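Local coordinates for protein D-glycero-D-manno-heptose 1-phosphate kinase (Bacteroides thetaiotaomicron, PDB 3K85) that probably transfers phosphate from ATP to a sugar such as D-glycero-D-manno-heptose 1-phosphate, as a kinase of the GHMP family, at residues R52-A57 with C63-S68; A78-G83 with L152-G157; T285-M290 with V316-N321. All coordinates share one frame; numbering follows the deposited sequence.

Contact 1: residues R52-A57 with C63-S68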
loop_
_atom_site.group_PDB
_atom_site.type_symbol
_atom_site.label_atom_id
_atom_site.label_comp_id
_atom_site.label_asym_id
_atom_site.label_seq_id
_atom_site.Cartn_x
_atom_site.Cartn_y
_atom_site.Cartn_z
ATOM N N ARG A 52 -37.014 -14.336 19.873
ATOM C CA ARG A 52 -37.424 -13.970 18.522
ATOM C C ARG A 52 -36.234 -13.411 17.734
ATOM O O ARG A 52 -35.159 -13.175 18.284
ATOM C CB ARG A 52 -38.547 -12.922 18.591
ATOM C CG ARG A 52 -39.681 -13.100 17.577
ATOM C CD ARG A 52 -40.350 -14.473 17.712
ATOM N NE ARG A 52 -41.806 -14.439 17.548
ATOM C CZ ARG A 52 -42.448 -14.024 16.456
ATOM N NH1 ARG A 52 -41.775 -13.594 15.397
ATOM N NH2 ARG A 52 -43.773 -14.040 16.425
ATOM N N ILE A 53 -36.429 -13.225 16.436
ATOM C CA ILE A 53 -35.398 -12.666 15.581
ATOM C C ILE A 53 -36.100 -11.667 14.682
ATOM O O ILE A 53 -36.800 -12.032 13.739
ATOM C CB ILE A 53 -34.702 -13.739 14.733
ATOM C CG1 ILE A 53 -33.907 -13.069 13.611
ATOM C CG2 ILE A 53 -35.722 -14.718 14.189
ATOM C CD1 ILE A 53 -33.217 -14.039 12.686
ATOM N N GLU A 54 -35.904 -10.396 14.999
ATOM C CA GLU A 54 -36.534 -9.307 14.275
ATOM C C GLU A 54 -35.635 -8.693 13.213
ATOM O O GLU A 54 -34.511 -8.284 13.497
ATOM C CB GLU A 54 -36.965 -8.245 15.279
ATOM C CG GLU A 54 -37.729 -8.831 16.454
ATOM C CD GLU A 54 -38.089 -7.793 17.499
ATOM O OE1 GLU A 54 -38.777 -6.807 17.143
ATOM O OE2 GLU A 54 -37.688 -7.966 18.675
ATOM N N ILE A 55 -36.150 -8.621 11.992
ATOM C CA ILE A 55 -35.419 -8.059 10.864
ATOM C C ILE A 55 -36.027 -6.757 10.318
ATOM O O ILE A 55 -37.182 -6.721 9.893
ATOM C CB ILE A 55 -35.334 -9.091 9.729
ATOM C CG1 ILE A 55 -34.439 -10.253 10.174
ATOM C CG2 ILE A 55 -34.830 -8.438 8.454
ATOM C CD1 ILE A 55 -34.416 -11.422 9.211
ATOM N N ASN A 56 -35.241 -5.685 10.341
ATOM C CA ASN A 56 -35.692 -4.402 9.823
ATOM C C ASN A 56 -34.650 -3.939 8.801
ATOM O O ASN A 56 -33.756 -3.157 9.120
ATOM C CB ASN A 56 -35.842 -3.395 10.967
ATOM C CG ASN A 56 -36.326 -2.041 10.489
ATOM O OD1 ASN A 56 -36.860 -1.918 9.389
ATOM N ND2 ASN A 56 -36.147 -1.017 11.316
ATOM N N ALA A 57 -34.770 -4.446 7.575
ATOM C CA ALA A 57 -33.840 -4.135 6.501
ATOM C C ALA A 57 -34.391 -3.187 5.439
ATOM O O ALA A 57 -35.081 -3.604 4.513
ATOM C CB ALA A 57 -33.384 -5.428 5.845
ATOM N N CYS A 63 -39.473 -6.089 6.782
ATOM C CA CYS A 63 -39.627 -5.813 8.202
ATOM C C CYS A 63 -40.509 -6.881 8.824
ATOM O O CYS A 63 -41.710 -6.671 9.010
ATOM C CB CYS A 63 -40.257 -4.442 8.422
ATOM S SG CYS A 63 -40.354 -4.015 10.161
ATOM N N LYS A 64 -39.903 -8.020 9.148
ATOM C CA LYS A 64 -40.627 -9.144 9.729
ATOM C C LYS A 64 -39.971 -9.748 10.956
ATOM O O LYS A 64 -38.760 -9.659 11.144
ATOM C CB LYS A 64 -40.810 -10.244 8.683
ATOM C CG LYS A 64 -41.720 -9.858 7.546
ATOM C CD LYS A 64 -41.832 -10.975 6.521
ATOM C CE LYS A 64 -42.934 -10.685 5.511
ATOM N NZ LYS A 64 -42.746 -9.366 4.836
ATOM N N SER A 65 -40.797 -10.368 11.787
ATOM C CA SER A 65 -40.341 -11.025 12.996
ATOM C C SER A 65 -40.450 -12.519 12.689
ATOM O O SER A 65 -41.356 -12.933 11.968
ATOM C CB SER A 65 -41.254 -10.639 14.161
ATOM O OG SER A 65 -40.766 -11.130 15.393
ATOM N N TYR A 66 -39.517 -13.317 13.204
ATOM C CA TYR A 66 -39.515 -14.767 12.987
ATOM C C TYR A 66 -39.193 -15.473 14.292
ATOM O O TYR A 66 -38.548 -14.907 15.179
ATOM C CB TYR A 66 -38.459 -15.168 11.961
ATOM C CG TYR A 66 -38.681 -14.640 10.569
ATOM C CD1 TYR A 66 -39.480 -15.326 9.657
ATOM C CD2 TYR A 66 -38.072 -13.459 10.151
ATOM C CE1 TYR A 66 -39.661 -14.850 8.359
ATOM C CE2 TYR A 66 -38.245 -12.973 8.860
ATOM C CZ TYR A 66 -39.037 -13.671 7.967
ATOM O OH TYR A 66 -39.199 -13.184 6.687
ATOM N N LEU A 67 -39.643 -16.717 14.407
ATOM C CA LEU A 67 -39.385 -17.502 15.603
ATOM C C LEU A 67 -37.905 -17.904 15.561
ATOM O O LEU A 67 -37.420 -18.418 14.549
ATOM C CB LEU A 67 -40.286 -18.736 15.605
ATOM C CG LEU A 67 -41.595 -18.543 14.827
ATOM C CD1 LEU A 67 -42.391 -19.840 14.844
ATOM C CD2 LEU A 67 -42.409 -17.401 15.425
ATOM N N SER A 68 -37.194 -17.647 16.653
ATOM C CA SER A 68 -35.766 -17.956 16.748
ATOM C C SER A 68 -35.459 -19.410 16.371
ATOM O O SER A 68 -35.861 -20.337 17.074
ATOM C CB SER A 68 -35.279 -17.659 18.169
ATOM O OG SER A 68 -33.883 -17.831 18.293
#

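Contact 2: residues A78-G83 with L152-G157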
loop_
_atom_site.group_PDB
_atom_site.type_symbol
_atom_site.label_atom_id
_atom_site.label_comp_id
_atom_site.label_asym_id
_atom_site.label_seq_id
_atom_site.Cartn_x
_atom_site.Cartn_y
_atom_site.Cartn_z
ATOM N N ALA A 78 -35.063 -10.604 2.777
ATOM C CA ALA A 78 -33.912 -10.458 3.661
ATOM C C ALA A 78 -33.009 -11.669 3.461
ATOM O O ALA A 78 -32.540 -12.275 4.419
ATOM C CB ALA A 78 -34.369 -10.369 5.114
ATOM N N SER A 79 -32.782 -12.022 2.201
ATOM C CA SER A 79 -31.939 -13.164 1.872
ATOM C C SER A 79 -30.532 -12.981 2.442
ATOM O O SER A 79 -30.002 -13.869 3.123
ATOM C CB SER A 79 -31.867 -13.337 0.353
ATOM O OG SER A 79 -33.140 -13.646 -0.195
ATOM N N LEU A 80 -29.939 -11.819 2.166
ATOM C CA LEU A 80 -28.597 -11.496 2.637
ATOM C C LEU A 80 -28.419 -11.733 4.130
ATOM O O LEU A 80 -27.460 -12.380 4.551
ATOM C CB LEU A 80 -28.272 -10.050 2.290
ATOM C CG LEU A 80 -27.613 -9.798 0.931
ATOM C CD1 LEU A 80 -28.107 -10.767 -0.101
ATOM C CD2 LEU A 80 -27.885 -8.372 0.518
ATOM N N ILE A 81 -29.340 -11.213 4.931
ATOM C CA ILE A 81 -29.277 -11.392 6.377
ATOM C C ILE A 81 -29.438 -12.868 6.733
ATOM O O ILE A 81 -28.705 -13.416 7.565
ATOM C CB ILE A 81 -30.390 -10.602 7.073
ATOM C CG1 ILE A 81 -30.095 -9.105 6.974
ATOM C CG2 ILE A 81 -30.539 -11.053 8.519
ATOM C CD1 ILE A 81 -31.144 -8.246 7.644
ATOM N N LYS A 82 -30.418 -13.506 6.106
ATOM C CA LYS A 82 -30.677 -14.918 6.350
ATOM C C LYS A 82 -29.473 -15.765 5.925
ATOM O O LYS A 82 -29.055 -16.672 6.647
ATOM C CB LYS A 82 -31.952 -15.330 5.608
ATOM C CG LYS A 82 -33.201 -14.660 6.189
ATOM C CD LYS A 82 -34.439 -14.892 5.337
ATOM C CE LYS A 82 -35.659 -14.237 5.967
ATOM N NZ LYS A 82 -36.861 -14.390 5.105
ATOM N N GLY A 83 -28.910 -15.461 4.759
ATOM C CA GLY A 83 -27.740 -16.198 4.303
ATOM C C GLY A 83 -26.586 -16.117 5.307
ATOM O O GLY A 83 -25.994 -17.135 5.686
ATOM N N LEU A 152 -26.502 -18.457 -2.053
ATOM C CA LEU A 152 -27.640 -17.710 -2.579
ATOM C C LEU A 152 -27.718 -17.741 -4.104
ATOM O O LEU A 152 -28.614 -17.135 -4.695
ATOM C CB LEU A 152 -27.575 -16.259 -2.085
ATOM C CG LEU A 152 -27.655 -16.062 -0.571
ATOM C CD1 LEU A 152 -27.334 -14.621 -0.241
ATOM C CD2 LEU A 152 -29.041 -16.423 -0.062
ATOM N N GLY A 153 -26.773 -18.434 -4.733
ATOM C CA GLY A 153 -26.765 -18.556 -6.182
ATOM C C GLY A 153 -26.464 -17.312 -7.000
ATOM O O GLY A 153 -26.225 -17.406 -8.209
ATOM N N LEU A 154 -26.475 -16.148 -6.356
ATOM C CA LEU A 154 -26.200 -14.883 -7.034
ATOM C C LEU A 154 -24.883 -14.976 -7.800
ATOM O O LEU A 154 -23.900 -15.509 -7.286
ATOM C CB LEU A 154 -26.127 -13.759 -6.001
ATOM C CG LEU A 154 -27.374 -13.683 -5.111
ATOM C CD1 LEU A 154 -27.025 -13.079 -3.760
ATOM C CD2 LEU A 154 -28.457 -12.879 -5.821
ATOM N N SER A 155 -24.860 -14.462 -9.026
ATOM C CA SER A 155 -23.648 -14.521 -9.828
ATOM C C SER A 155 -22.839 -13.223 -9.740
ATOM O O SER A 155 -23.327 -12.220 -9.221
ATOM C CB SER A 155 -24.001 -14.831 -11.291
ATOM O OG SER A 155 -24.693 -13.755 -11.904
ATOM N N GLY A 156 -21.604 -13.253 -10.240
ATOM C CA GLY A 156 -20.758 -12.068 -10.206
ATOM C C GLY A 156 -19.277 -12.333 -9.984
ATOM O O GLY A 156 -18.859 -13.486 -9.820
ATOM N N GLY A 157 -18.487 -11.255 -9.975
ATOM C CA GLY A 157 -17.050 -11.355 -9.769
ATOM C C GLY A 157 -16.597 -11.495 -8.321
ATOM O O GLY A 157 -17.346 -11.959 -7.464
#

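Contact 3: residues T285-M290 with V316-N321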
loop_
_atom_site.group_PDB
_atom_site.type_symbol
_atom_site.label_atom_id
_atom_site.label_comp_id
_atom_site.label_asym_id
_atom_site.label_seq_id
_atom_site.Cartn_x
_atom_site.Cartn_y
_atom_site.Cartn_z
ATOM N N THR A 285 -22.652 11.308 -21.574
ATOM C CA THR A 285 -21.336 11.492 -22.183
ATOM C C THR A 285 -21.361 12.641 -23.194
ATOM O O THR A 285 -20.313 13.160 -23.582
ATOM C CB THR A 285 -20.835 10.184 -22.868
ATOM O OG1 THR A 285 -20.750 9.132 -21.896
ATOM C CG2 THR A 285 -19.452 10.386 -23.484
ATOM N N GLY A 286 -22.566 13.041 -23.605
ATOM C CA GLY A 286 -22.710 14.139 -24.548
ATOM C C GLY A 286 -22.047 15.404 -24.027
ATOM O O GLY A 286 -21.477 16.177 -24.799
ATOM N N ALA A 287 -22.127 15.615 -22.713
ATOM C CA ALA A 287 -21.513 16.773 -22.070
ATOM C C ALA A 287 -20.007 16.526 -21.909
ATOM O O ALA A 287 -19.580 15.781 -21.024
ATOM C CB ALA A 287 -22.154 17.011 -20.714
ATOM N N GLY A 288 -19.215 17.161 -22.771
ATOM C CA GLY A 288 -17.772 17.002 -22.747
ATOM C C GLY A 288 -17.051 17.017 -21.403
ATOM O O GLY A 288 -17.407 17.752 -20.477
ATOM N N ALA A 289 -16.017 16.182 -21.322
ATOM C CA ALA A 289 -15.152 16.034 -20.150
ATOM C C ALA A 289 -13.897 15.415 -20.757
ATOM O O ALA A 289 -13.627 15.626 -21.939
ATOM C CB ALA A 289 -15.776 15.089 -19.137
HETATM N N MSE A 290 -13.132 14.652 -19.987
HETATM C CA MSE A 290 -11.936 14.041 -20.559
HETATM C C MSE A 290 -12.164 12.593 -20.951
HETATM O O MSE A 290 -11.563 12.096 -21.905
HETATM C CB MSE A 290 -10.762 14.108 -19.590
HETATM C CG MSE A 290 -10.125 15.466 -19.479
HETATM SE SE MSE A 290 -8.412 15.293 -18.629
HETATM C CE MSE A 290 -8.989 15.283 -16.782
ATOM N N VAL A 316 -20.409 19.058 -13.701
ATOM C CA VAL A 316 -21.419 18.716 -12.714
ATOM C C VAL A 316 -22.718 19.475 -12.911
ATOM O O VAL A 316 -23.793 18.901 -12.764
ATOM C CB VAL A 316 -20.908 18.957 -11.278
ATOM C CG1 VAL A 316 -22.071 18.973 -10.297
ATOM C CG2 VAL A 316 -19.944 17.849 -10.889
ATOM N N ARG A 317 -22.632 20.757 -13.243
ATOM C CA ARG A 317 -23.842 21.555 -13.440
ATOM C C ARG A 317 -24.661 21.108 -14.648
ATOM O O ARG A 317 -25.889 21.022 -14.583
ATOM C CB ARG A 317 -23.492 23.038 -13.578
ATOM C CG ARG A 317 -23.352 23.751 -12.247
ATOM C CD ARG A 317 -22.952 25.200 -12.435
ATOM N NE ARG A 317 -23.052 25.959 -11.190
ATOM C CZ ARG A 317 -22.789 27.257 -11.085
ATOM N NH1 ARG A 317 -22.406 27.941 -12.156
ATOM N NH2 ARG A 317 -22.906 27.868 -9.916
ATOM N N ALA A 318 -23.969 20.826 -15.746
ATOM C CA ALA A 318 -24.614 20.393 -16.974
ATOM C C ALA A 318 -25.337 19.071 -16.771
ATOM O O ALA A 318 -26.523 18.959 -17.086
ATOM C CB ALA A 318 -23.583 20.264 -18.076
ATOM N N LEU A 319 -24.626 18.075 -16.242
ATOM C CA LEU A 319 -25.219 16.761 -16.011
ATOM C C LEU A 319 -26.434 16.804 -15.082
ATOM O O LEU A 319 -27.439 16.139 -15.349
ATOM C CB LEU A 319 -24.175 15.781 -15.452
ATOM C CG LEU A 319 -23.035 15.329 -16.376
ATOM C CD1 LEU A 319 -22.111 14.378 -15.628
ATOM C CD2 LEU A 319 -23.598 14.646 -17.614
ATOM N N ASN A 320 -26.352 17.575 -13.997
ATOM C CA ASN A 320 -27.474 17.666 -13.064
ATOM C C ASN A 320 -28.695 18.260 -13.755
ATOM O O ASN A 320 -29.823 18.121 -13.275
ATOM C CB ASN A 320 -27.111 18.509 -11.837
ATOM C CG ASN A 320 -26.276 17.742 -10.823
ATOM O OD1 ASN A 320 -25.116 17.427 -11.070
ATOM N ND2 ASN A 320 -26.869 17.433 -9.677
ATOM N N ASN A 321 -28.462 18.930 -14.881
ATOM C CA ASN A 321 -29.549 19.517 -15.650
ATOM C C ASN A 321 -30.185 18.443 -16.516
ATOM O O ASN A 321 -31.098 18.718 -17.293
ATOM C CB ASN A 321 -29.052 20.667 -16.533
ATOM C CG ASN A 321 -29.131 22.015 -15.834
ATOM O OD1 ASN A 321 -30.120 22.324 -15.165
ATOM N ND2 ASN A 321 -28.093 22.831 -16.000
#

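Contact 1: residues R52-A57 with C63-S68
Ile-53 and Tyr-66 pair across an antiparallel beta hairpin of strands 52-57 and 62-67, and exchange two backbone hydrogen bonds: Ile-53 N to Tyr-66 O at 3.0 Å and Tyr-66 N to Ile-53 O at 3.1 Å. Ile-55 N makes a nearly straight bond (168°) to Lys-64 O at 2.9 Å; the return bond from Lys-64 N to Ile-55 O is weak. Strand 52-57 also pairs in parallel with strand 99-105.

Apolar packing lies on the face that carries Ile-53, Ile-55 and Tyr-66. With CG1 of Ile-53 anti to the backbone N (chi1 165°), CG2 is left beside Tyr-66 CB, 3.6 Å away. Ile-55 CD1 approaches the ring obliquely, 4.1 Å from Tyr-66 CE2. The phenol OH is hydrogen-bonded to Lys-82 of helix 79-91, and Ile-55 also packs on Ile-81 of that helix.

Arg-52 supplies a third kind of contact. It starts away from its neighbour strand, but its chain bends at chi2 (58°) and returns. Leu-67 CD2 sits 3.5 Å above the centre of the guanidinium, whose edge is turned to Tyr-66 N, and Arg-52 CD lies 3.1 Å from Tyr-66 O. Were Arg-52 an alanine, Leu-67 CD2 would probably lose this flat partner, and Ser-65 the nearby positive charge. Arg-52 NH1 comes to 2.7 Å from Ser-65 OG, at an angle too poor for a hydrogen bond.

Contact 2: residues A78-G83 with L152-G157
Leu-152 holds CG anti to its carbonyl carbon (chi1 -62°), which sets its two methyls against the first turn of helix 79-91, where Leu-80 and Ser-79 receive them. Leu-80 answers with a less regular side chain: its chi2 of 34° lies away from the staggered positions, and its CD1 comes nearer to the loop than the start of the side chain would suggest. The two leucines cross at about a right angle and touch through one methyl each, Leu-80 CD1 to Leu-152 CD1 at 3.9 Å. The other methyl of Leu-152, CD2, rests on Ser-79, equally far, 4.2 Å, from Ser-79 CB and from Ser-79 O. Leu-154 adds a looser touch from further along the loop, its CD1 standing 4.5 Å from Leu-80 CD1.

This is plain apolar packing inside the N-terminal domain of the GHMP kinase fold, between the start of one helix and the loop that links helix 137-151 to helix 159-166. Gly-153 opens that loop, the first residue after helix 137-151 to leave helical geometry, with a phi of 69° that favours glycine. Leu-80 also touches Ser-116 and Val-120 of helix 115-131. By sequence Ser-116 belongs to a GLGTSS run, the glycine-rich signature that in GHMP kinases forms the phosphate-binding loop, so the packing probably lies close to the nucleotide site.

On the helix side Ala-78 holds the N-cap position, and its carbonyl O accepts a hydrogen bond from Lys-82 N, 3.0 Å away. One turn on from Ser-79, Gly-83 gives Leu-152 room: a CB at this residue would point toward the loop and come tightly against CD1 of Leu-152.

Contact 3: residues T285-M290 with V316-N321
Between 285-290 and 316-321 all the close contacts go through Ala-287 CB, which finds two partners on the helix. Leu-319 CD2 lies 4.2 Å from Ala-287 CB, while Ala-318 CB is slightly further from the same methyl, at 4.4 Å. All of these are carbon-to-carbon contacts, and the buried surface is small, 95 Å² over both segments. Because two of the three side chains are single methyl groups, the backbones come fairly near, with the CA atoms of Ala-287 and Ala-318 7.0 Å apart.

The two helix residues reach the loop differently. Ala-318 points its CB toward it, whereas Leu-319 leaves the helix to one side and gets there only through its branched end. Its CG stands anti to the carbonyl carbon (chi1 -69°); CD1 continues the extended chain, and CD2, the branch turned back beside the backbone, is the one that meets the loop methyl. Leu-319, a buried residue, also touches Tyr-202, Phe-305, Ala-284 and Val-326.

The backbone around these groups is held by bonds of its own. Asn-320 N binds Val-316 O at 3.1 Å, and Asn-321 N binds Ala-318 O at 2.9 Å, a three-residue step next to the four-residue one. On the loop side, Thr-285 packs on Phe-305, and the selenomethionine Met-290 is joined through its backbone to Val-306, just as the chain enters strand 291-294.

A helix laid on one face of a small antiparallel sheet, here strands 199-202, 303-306 and 291-294, is in keeping with the ferredoxin-like C-terminal domain of GHMP kinases.

From the N terminus, contact 1 comes first and closes the short hairpin turn between strands 52-57 and 62-67. The chain then runs through a loop into helix 79-91, where contact 2 opens; it closes a much longer excursion that takes in strand 99-105 and helices 115-131 and 137-151. Contact 3 follows far downstream, closing the segment that contains strands 291-294 and 303-306. The three are in series, so none nests in or crosses another. Contacts 1 and 2 touch directly, since Ile-81 packs on Ala-57 and Ala-78 on Ile-55, which ties the hairpin end of the large mixed sheet to helix 79-91. Contact 3 stands apart in the C-terminal domain, its nearest atoms about 24 Å from contact 2.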